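Local coordinates for conserved hypothetical alanine RICH protein (Mycobacterium tuberculosis, PDB 2IB0) that is of unknown function but folds as a four-helix bundle and belongs by sequence to a family of the ferritin-like clan, at residues 24-29 against 74-79; 34-39 against 104-109; 89-94 against 100-105. All coordinates share one frame; numbering follows the deposited sequence.

Contact 1. Residues 24-29 against 74-79; sequences AALCDA and SARGVT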
loop_
_atom_site.group_PDB
_atom_site.type_symbol
_atom_site.label_atom_id
_atom_site.label_comp_id
_atom_site.label_asym_id
_atom_site.label_seq_id
_atom_site.Cartn_x
_atom_site.Cartn_y
_atom_site.Cartn_z
ATOM N N ALA A 24 -18.042 3.924 -12.045
ATOM C CA ALA A 24 -17.335 5.149 -12.304
ATOM C C ALA A 24 -15.960 5.102 -11.714
ATOM O O ALA A 24 -15.017 5.529 -12.381
ATOM C CB ALA A 24 -18.102 6.356 -11.792
ATOM N N ALA A 25 -15.819 4.578 -10.480
ATOM C CA ALA A 25 -14.510 4.524 -9.884
ATOM C C ALA A 25 -13.594 3.578 -10.666
ATOM O O ALA A 25 -12.425 3.829 -10.784
ATOM C CB ALA A 25 -14.590 4.106 -8.367
ATOM N N LEU A 26 -14.106 2.440 -11.119
ATOM C CA LEU A 26 -13.220 1.453 -11.717
ATOM C C LEU A 26 -12.822 1.851 -13.148
ATOM O O LEU A 26 -11.691 1.536 -13.596
ATOM C CB LEU A 26 -13.877 0.063 -11.673
ATOM C CG LEU A 26 -13.063 -1.132 -12.196
ATOM C CD1 LEU A 26 -11.834 -1.419 -11.379
ATOM C CD2 LEU A 26 -13.910 -2.393 -12.408
ATOM N N CYS A 27 -13.754 2.512 -13.860
ATOM C CA CYS A 27 -13.446 3.139 -15.138
ATOM C C CYS A 27 -12.370 4.203 -14.989
ATOM O O CYS A 27 -11.439 4.221 -15.763
ATOM C CB CYS A 27 -14.707 3.716 -15.842
ATOM S SG CYS A 27 -15.818 2.428 -16.494
ATOM N N ASP A 28 -12.476 5.076 -13.983
ATOM C CA ASP A 28 -11.406 6.069 -13.731
ATOM C C ASP A 28 -10.058 5.396 -13.487
ATOM O O ASP A 28 -9.039 5.895 -13.934
ATOM C CB ASP A 28 -11.684 6.909 -12.497
ATOM C CG ASP A 28 -12.814 7.882 -12.687
ATOM O OD1 ASP A 28 -13.119 8.251 -13.837
ATOM O OD2 ASP A 28 -13.421 8.252 -11.656
ATOM N N ALA A 29 -10.067 4.249 -12.826
ATOM C CA ALA A 29 -8.825 3.645 -12.368
ATOM C C ALA A 29 -8.190 3.003 -13.570
ATOM O O ALA A 29 -6.982 3.051 -13.724
ATOM C CB ALA A 29 -9.106 2.606 -11.299
ATOM N N SER A 74 -16.204 -6.017 -18.031
ATOM C CA SER A 74 -17.039 -6.930 -18.834
ATOM C C SER A 74 -18.004 -7.788 -18.005
ATOM O O SER A 74 -19.197 -7.932 -18.350
ATOM C CB SER A 74 -16.182 -7.808 -19.751
ATOM O OG SER A 74 -15.437 -6.990 -20.640
ATOM N N ALA A 75 -17.506 -8.344 -16.903
ATOM C CA ALA A 75 -18.358 -9.076 -15.968
ATOM C C ALA A 75 -19.529 -8.221 -15.441
ATOM O O ALA A 75 -20.587 -8.755 -15.096
ATOM C CB ALA A 75 -17.530 -9.638 -14.820
ATOM N N ARG A 76 -19.334 -6.903 -15.406
ATOM C CA ARG A 76 -20.337 -5.952 -14.951
ATOM C C ARG A 76 -21.307 -5.466 -16.054
ATOM O O ARG A 76 -22.272 -4.752 -15.748
ATOM C CB ARG A 76 -19.656 -4.727 -14.343
ATOM C CG ARG A 76 -18.819 -5.011 -13.111
ATOM C CD ARG A 76 -18.275 -3.717 -12.567
ATOM N NE ARG A 76 -17.545 -3.885 -11.304
ATOM C CZ ARG A 76 -17.238 -2.876 -10.503
ATOM N NH1 ARG A 76 -17.605 -1.631 -10.828
ATOM N NH2 ARG A 76 -16.535 -3.093 -9.401
ATOM N N GLY A 77 -21.042 -5.820 -17.315
ATOM C CA GLY A 77 -21.824 -5.306 -18.446
ATOM C C GLY A 77 -21.369 -3.932 -18.894
ATOM O O GLY A 77 -22.126 -3.174 -19.520
ATOM N N VAL A 78 -20.117 -3.604 -18.603
ATOM C CA VAL A 78 -19.559 -2.323 -18.997
ATOM C C VAL A 78 -18.459 -2.562 -20.033
ATOM O O VAL A 78 -17.546 -3.364 -19.806
ATOM C CB VAL A 78 -18.978 -1.532 -17.764
ATOM C CG1 VAL A 78 -18.320 -0.237 -18.196
ATOM C CG2 VAL A 78 -20.065 -1.266 -16.706
ATOM N N THR A 79 -18.537 -1.873 -21.163
ATOM C CA THR A 79 -17.448 -1.933 -22.134
ATOM C C THR A 79 -16.365 -0.975 -21.653
ATOM O O THR A 79 -16.626 0.217 -21.443
ATOM C CB THR A 79 -17.892 -1.518 -23.562
ATOM O OG1 THR A 79 -18.451 -0.201 -23.510
ATOM C CG2 THR A 79 -18.932 -2.515 -24.166
#
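Leu26 lays one methyl on the flat end of Arg76: its CD2 sits 3.9 Å from CZ of Arg76, over the centre of one guanidinium face, and is almost equally far from the three nitrogens. The leucine reaches this place because CG stands anti to the backbone N (chi1 -177°), which swings the branched end toward the segment 74-79. Arg76 comes to meet it with CG beside its own backbone N, and the chain, extended from CG to NE, brings the guanidinium up to helix 18-46. Its rotation is fixed by polar partners on that helix and beyond: NH2 forms salt bridges with Asp22 and Asp126, and NH1 is hydrogen-bonded to the side chain of Asn23. Two acids thus share NH2, and one of them, Asp126, comes from helix 124-150.

This is one end of the four-helix bundle, where helix 52-75 finishes beside the early turns of helix 18-46. The chain turns out of the helix through a Schellman motif at Gly77, whose phi is positive (82°), and the bond from Gly77 N to Ser74 O, 3.0 Å long, belongs to this last turn. Beyond the glycine the backbone is extended, and Val78 faces helix 18-46 again. Its CG1 meets SG of Cys27 at 4.0 Å, a purely apolar touch. The side chain of Cys27 also touches Leu73, while Leu26 reaches deeper, against Val69, Met72 and Leu73 of helix 52-75 and Trp114 of helix 96-120.

Contact 2. Residues 34-39 against 104-109; sequences HATIYG and VRMEND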
loop_
_atom_site.group_PDB
_atom_site.type_symbol
_atom_site.label_atom_id
_atom_site.label_comp_id
_atom_site.label_asym_id
_atom_site.label_seq_id
_atom_site.Cartn_x
_atom_site.Cartn_y
_atom_site.Cartn_z
ATOM N N HIS A 34 -4.081 2.998 -18.148
ATOM C CA HIS A 34 -3.645 3.260 -19.521
ATOM C C HIS A 34 -2.603 4.392 -19.584
ATOM O O HIS A 34 -1.568 4.250 -20.239
ATOM C CB HIS A 34 -4.826 3.607 -20.409
ATOM C CG HIS A 34 -5.664 2.423 -20.765
ATOM N ND1 HIS A 34 -7.040 2.442 -20.722
ATOM C CD2 HIS A 34 -5.320 1.185 -21.183
ATOM C CE1 HIS A 34 -7.516 1.270 -21.108
ATOM N NE2 HIS A 34 -6.491 0.482 -21.374
ATOM N N ALA A 35 -2.895 5.489 -18.872
ATOM C CA ALA A 35 -2.056 6.676 -18.828
ATOM C C ALA A 35 -0.711 6.409 -18.166
ATOM O O ALA A 35 0.298 7.024 -18.548
ATOM C CB ALA A 35 -2.768 7.798 -18.116
ATOM N N THR A 36 -0.684 5.484 -17.202
ATOM C CA THR A 36 0.546 5.083 -16.527
ATOM C C THR A 36 1.447 4.220 -17.378
ATOM O O THR A 36 2.659 4.431 -17.388
ATOM C CB THR A 36 0.258 4.318 -15.229
ATOM O OG1 THR A 36 -0.334 5.231 -14.331
ATOM C CG2 THR A 36 1.519 3.849 -14.619
ATOM N N ILE A 37 0.851 3.245 -18.071
ATOM C CA ILE A 37 1.566 2.375 -18.983
ATOM C C ILE A 37 2.201 3.221 -20.106
ATOM O O ILE A 37 3.371 3.029 -20.440
ATOM C CB ILE A 37 0.613 1.279 -19.595
ATOM C CG1 ILE A 37 0.183 0.288 -18.513
ATOM C CG2 ILE A 37 1.175 0.655 -20.937
ATOM C CD1 ILE A 37 -1.196 -0.299 -18.795
ATOM N N TYR A 38 1.449 4.177 -20.640
ATOM C CA TYR A 38 2.004 5.122 -21.613
ATOM C C TYR A 38 3.183 5.905 -21.001
ATOM O O TYR A 38 4.222 6.092 -21.647
ATOM C CB TYR A 38 0.894 6.055 -22.103
ATOM C CG TYR A 38 1.302 7.264 -22.891
ATOM C CD1 TYR A 38 1.496 7.174 -24.273
ATOM C CD2 TYR A 38 1.427 8.528 -22.288
ATOM C CE1 TYR A 38 1.843 8.295 -25.042
ATOM C CE2 TYR A 38 1.767 9.677 -23.081
ATOM C CZ TYR A 38 1.979 9.538 -24.435
ATOM O OH TYR A 38 2.272 10.618 -25.257
ATOM N N GLY A 39 3.043 6.339 -19.749
ATOM C CA GLY A 39 4.065 7.172 -19.147
ATOM C C GLY A 39 5.344 6.407 -18.891
ATOM O O GLY A 39 6.437 6.969 -18.910
ATOM N N VAL A 104 7.068 8.372 -9.770
ATOM C CA VAL A 104 6.457 8.541 -8.417
ATOM C C VAL A 104 5.067 9.207 -8.591
ATOM O O VAL A 104 4.061 8.787 -8.012
ATOM C CB VAL A 104 7.351 9.430 -7.498
ATOM C CG1 VAL A 104 6.638 9.771 -6.142
ATOM C CG2 VAL A 104 8.702 8.778 -7.294
ATOM N N ARG A 105 5.015 10.270 -9.373
ATOM C CA ARG A 105 3.749 10.973 -9.556
ATOM C C ARG A 105 2.673 10.016 -10.125
ATOM O O ARG A 105 1.516 10.055 -9.703
ATOM C CB ARG A 105 3.932 12.190 -10.466
ATOM C CG ARG A 105 2.605 12.652 -11.043
ATOM C CD ARG A 105 1.671 13.291 -9.981
ATOM N NE ARG A 105 1.694 14.735 -10.183
ATOM C CZ ARG A 105 0.752 15.430 -10.809
ATOM N NH1 ARG A 105 -0.366 14.848 -11.257
ATOM N NH2 ARG A 105 0.928 16.726 -10.947
ATOM N N MET A 106 3.070 9.166 -11.067
ATOM C CA MET A 106 2.141 8.242 -11.707
ATOM C C MET A 106 1.612 7.185 -10.732
ATOM O O MET A 106 0.437 6.943 -10.682
ATOM C CB MET A 106 2.741 7.617 -12.976
ATOM C CG MET A 106 3.046 8.621 -14.115
ATOM S SD MET A 106 3.282 7.714 -15.660
ATOM C CE MET A 106 4.800 6.826 -15.177
ATOM N N GLU A 107 2.484 6.678 -9.870
ATOM C CA GLU A 107 2.141 5.680 -8.847
ATOM C C GLU A 107 1.251 6.279 -7.784
ATOM O O GLU A 107 0.297 5.653 -7.348
ATOM C CB GLU A 107 3.434 5.122 -8.258
ATOM C CG GLU A 107 4.269 4.256 -9.277
ATOM C CD GLU A 107 3.510 3.036 -9.911
ATOM O OE1 GLU A 107 2.450 2.566 -9.407
ATOM O OE2 GLU A 107 4.012 2.509 -10.923
ATOM N N ASN A 108 1.596 7.494 -7.338
ATOM C CA ASN A 108 0.766 8.264 -6.423
ATOM C C ASN A 108 -0.623 8.559 -6.986
ATOM O O ASN A 108 -1.596 8.409 -6.277
ATOM C CB ASN A 108 1.473 9.561 -5.987
ATOM C CG ASN A 108 2.595 9.313 -4.970
ATOM O OD1 ASN A 108 3.464 10.162 -4.740
ATOM N ND2 ASN A 108 2.569 8.172 -4.361
ATOM N N ASP A 109 -0.728 8.973 -8.252
ATOM C CA ASP A 109 -2.031 9.143 -8.884
ATOM C C ASP A 109 -2.797 7.789 -8.947
ATOM O O ASP A 109 -4.028 7.748 -8.857
ATOM C CB ASP A 109 -1.870 9.675 -10.337
ATOM C CG ASP A 109 -1.480 11.172 -10.414
ATOM O OD1 ASP A 109 -1.549 11.915 -9.397
ATOM O OD2 ASP A 109 -1.138 11.622 -11.551
HETATM O O HOH W 1 -0.996 4.191 -12.097
#
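Helices 34-39 and 104-109 run antiparallel at 167°, their axes 10.2 Å apart at closest approach, and the backbones come nearest at Thr36 and Met106, with 6.0 Å between their CA atoms. Met106 makes the largest share of the contact. Its CG lies beside its own backbone N, and the chain reaches out before bending at its last torsion (chi3 -65°), which lays sulfur and methyl along the backbone of helix 34-39. SD rests 3.6 Å from CA of Gly39 and 3.8 Å from O of Thr36, while CE comes to 3.8 Å from C of Gly39. Gly39 has no side chain on this face, and the sulfur lies directly against its CA.

Near the middle of the four-helix bundle, this pair joins the first and third helices of the chain, helix 18-46 and helix 96-120. Thr36 crosses Met106 obliquely, its OG1 4.1 Å from CB of Met106. That hydroxyl is hydrogen-bonded to the carbonyl of Val32, one turn back in its own helix, and also to a water 2.6 Å from OG1. The same water gives a weak hydrogen bond to O of Met106, making a slender polar bridge beside the apolar packing. Met106 extends its contacts along helix 18-46 to Tyr40 and Val43. On the next residue, Glu107, the carboxylate oxygen OE2 is hydrogen-bonded to both Tyr40 and His62, tying helix 96-120 to helices 18-46 and 52-75. Within helix 104-109, Arg105 NH1 makes a long, weak salt bridge of 3.3 Å to Asp109 OD2, at the guanidinium edge.

Contact 3. Residues 89-94 against 100-105; sequences LPMQVS and ARLAVR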
loop_
_atom_site.group_PDB
_atom_site.type_symbol
_atom_site.label_atom_id
_atom_site.label_comp_id
_atom_site.label_asym_id
_atom_site.label_seq_id
_atom_site.Cartn_x
_atom_site.Cartn_y
_atom_site.Cartn_z
ATOM N N LEU A 89 1.230 13.988 -20.253
ATOM C CA LEU A 89 1.890 13.533 -19.025
ATOM C C LEU A 89 1.591 14.488 -17.848
ATOM O O LEU A 89 1.433 15.713 -18.048
ATOM C CB LEU A 89 3.420 13.412 -19.204
ATOM C CG LEU A 89 4.055 12.412 -20.173
ATOM C CD1 LEU A 89 5.586 12.535 -20.135
ATOM C CD2 LEU A 89 3.609 11.019 -19.882
ATOM N N PRO A 90 1.567 13.941 -16.615
ATOM C CA PRO A 90 1.338 14.761 -15.411
ATOM C C PRO A 90 2.414 15.842 -15.142
ATOM O O PRO A 90 2.166 16.812 -14.401
ATOM C CB PRO A 90 1.257 13.727 -14.281
ATOM C CG PRO A 90 1.855 12.473 -14.793
ATOM C CD PRO A 90 1.749 12.510 -16.301
ATOM N N MET A 91 3.587 15.703 -15.772
ATOM C CA MET A 91 4.648 16.696 -15.653
ATOM C C MET A 91 5.514 16.687 -16.902
ATOM O O MET A 91 5.539 15.695 -17.637
ATOM C CB MET A 91 5.527 16.418 -14.426
ATOM C CG MET A 91 6.407 15.172 -14.541
ATOM S SD MET A 91 7.272 14.784 -13.008
ATOM C CE MET A 91 8.859 15.565 -13.261
ATOM N N GLN A 92 6.222 17.793 -17.102
ATOM C CA GLN A 92 7.268 17.895 -18.103
ATOM C C GLN A 92 8.530 17.163 -17.696
ATOM O O GLN A 92 8.912 17.127 -16.495
ATOM C CB GLN A 92 7.603 19.360 -18.368
ATOM C CG GLN A 92 6.384 20.157 -18.768
ATOM C CD GLN A 92 6.746 21.226 -19.694
ATOM O OE1 GLN A 92 7.550 22.092 -19.355
ATOM N NE2 GLN A 92 6.206 21.171 -20.916
ATOM N N VAL A 93 9.180 16.577 -18.692
ATOM C CA VAL A 93 10.404 15.827 -18.485
ATOM C C VAL A 93 11.433 16.223 -19.532
ATOM O O VAL A 93 11.072 16.585 -20.651
ATOM C CB VAL A 93 10.151 14.277 -18.470
ATOM C CG1 VAL A 93 9.137 13.890 -17.349
ATOM C CG2 VAL A 93 9.667 13.751 -19.805
ATOM N N SER A 94 12.714 16.154 -19.181
ATOM C CA SER A 94 13.754 16.390 -20.152
ATOM C C SER A 94 15.029 15.604 -19.877
ATOM O O SER A 94 15.973 15.665 -20.639
ATOM C CB SER A 94 14.056 17.871 -20.272
ATOM O OG SER A 94 14.542 18.370 -19.068
ATOM N N ALA A 100 12.196 9.335 -12.995
ATOM C CA ALA A 100 11.916 8.866 -11.618
ATOM C C ALA A 100 10.825 9.708 -10.868
ATOM O O ALA A 100 9.932 9.147 -10.249
ATOM C CB ALA A 100 13.202 8.789 -10.830
ATOM N N ARG A 101 10.882 11.040 -10.959
ATOM C CA ARG A 101 9.814 11.861 -10.424
ATOM C C ARG A 101 8.478 11.587 -11.121
ATOM O O ARG A 101 7.423 11.598 -10.492
ATOM C CB ARG A 101 10.158 13.350 -10.556
ATOM C CG ARG A 101 11.141 13.846 -9.494
ATOM C CD ARG A 101 11.302 15.422 -9.516
ATOM N NE ARG A 101 12.119 15.931 -10.654
ATOM C CZ ARG A 101 13.460 15.859 -10.711
ATOM N NH1 ARG A 101 14.142 15.247 -9.730
ATOM N NH2 ARG A 101 14.125 16.354 -11.758
ATOM N N LEU A 102 8.523 11.385 -12.430
ATOM C CA LEU A 102 7.315 11.082 -13.189
ATOM C C LEU A 102 6.742 9.771 -12.681
ATOM O O LEU A 102 5.542 9.657 -12.520
ATOM C CB LEU A 102 7.633 10.951 -14.705
ATOM C CG LEU A 102 6.514 10.517 -15.665
ATOM C CD1 LEU A 102 5.308 11.434 -15.552
ATOM C CD2 LEU A 102 7.054 10.486 -17.110
ATOM N N ALA A 103 7.602 8.778 -12.533
ATOM C CA ALA A 103 7.180 7.455 -12.044
ATOM C C ALA A 103 6.513 7.570 -10.664
ATOM O O ALA A 103 5.483 6.973 -10.420
ATOM C CB ALA A 103 8.364 6.500 -11.964
ATOM N N VAL A 104 7.068 8.372 -9.770
ATOM C CA VAL A 104 6.457 8.541 -8.417
ATOM C C VAL A 104 5.067 9.207 -8.591
ATOM O O VAL A 104 4.061 8.787 -8.012
ATOM C CB VAL A 104 7.351 9.430 -7.498
ATOM C CG1 VAL A 104 6.638 9.771 -6.142
ATOM C CG2 VAL A 104 8.702 8.778 -7.294
ATOM N N ARG A 105 5.015 10.270 -9.373
ATOM C CA ARG A 105 3.749 10.973 -9.556
ATOM C C ARG A 105 2.673 10.016 -10.125
ATOM O O ARG A 105 1.516 10.055 -9.703
ATOM C CB ARG A 105 3.932 12.190 -10.466
ATOM C CG ARG A 105 2.605 12.652 -11.043
ATOM C CD ARG A 105 1.671 13.291 -9.981
ATOM N NE ARG A 105 1.694 14.735 -10.183
ATOM C CZ ARG A 105 0.752 15.430 -10.809
ATOM N NH1 ARG A 105 -0.366 14.848 -11.257
ATOM N NH2 ARG A 105 0.928 16.726 -10.947
#
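The end of the long connection between helix 52-75 and helix 96-120 folds back along the helix it is about to enter, and residues 89-94, without regular structure, lie against 100-105. Leu102 is the residue they close over. With CG anti to the backbone N (chi1 175°), it spreads its two methyls toward different partners. CD1 meets the proline ring of Pro90, 3.7 Å from CG, and lies 4.0 Å from CG of Met91; CD2 is taken by CD1 of Leu89 at 3.9 Å and by CG1 of Val93 at 4.0 Å. Leu89, Pro90 and Val93 all lie across the leucine, nearly perpendicular to it, whereas Met91 approaches at a slant, through its CG.

In the four-helix bundle this connection covers a flank of helices 18-46 and 96-120: Leu89 also touches Tyr38, Val93 touches Ile42 and Leu46, and Leu102 itself continues inward to Val43. Met91 follows the surface of the helix. Its chi1 of 70° places CG between the backbone N and the carbonyl carbon, and from there the chain runs on to set SD 3.7 Å from N of Leu102, with CE 3.7 Å from CB of Arg101. That arginine turns its charged end to Asp98, with a salt bridge through NH2. Asp98 also accepts a hydrogen bond from the backbone N of Ser94, so the acid joins the end of the loop to the start of the helix. At the other end of the contact, Pro90 and the chain of Arg105 run alongside in opposing senses, and CB of Pro90 lies over one face of the guanidinium, toward its rim, 3.6 Å from NH1 of Arg105.

Contacts 1 and 2 both use helix 18-46, which pairs near its start with the end of helix 52-75 and further on with helix 96-120; their centres are 19 Å apart and their segments alternate along the chain. Contact 3 opens only after contact 1 has closed, lies on the opposite side of the chain's centre, and is about 27 Å from it between centres. Contacts 2 and 3 are neighbours, 8 Å between centres, sharing Val104 and Arg105 of helix 96-120 and touching where Leu89 packs on Gly39 and Pro90 on Met106. The connection between helices 52-75 and 96-120 begins at contact 1 and ends at contact 3, beside the buried helix pairing of contact 2.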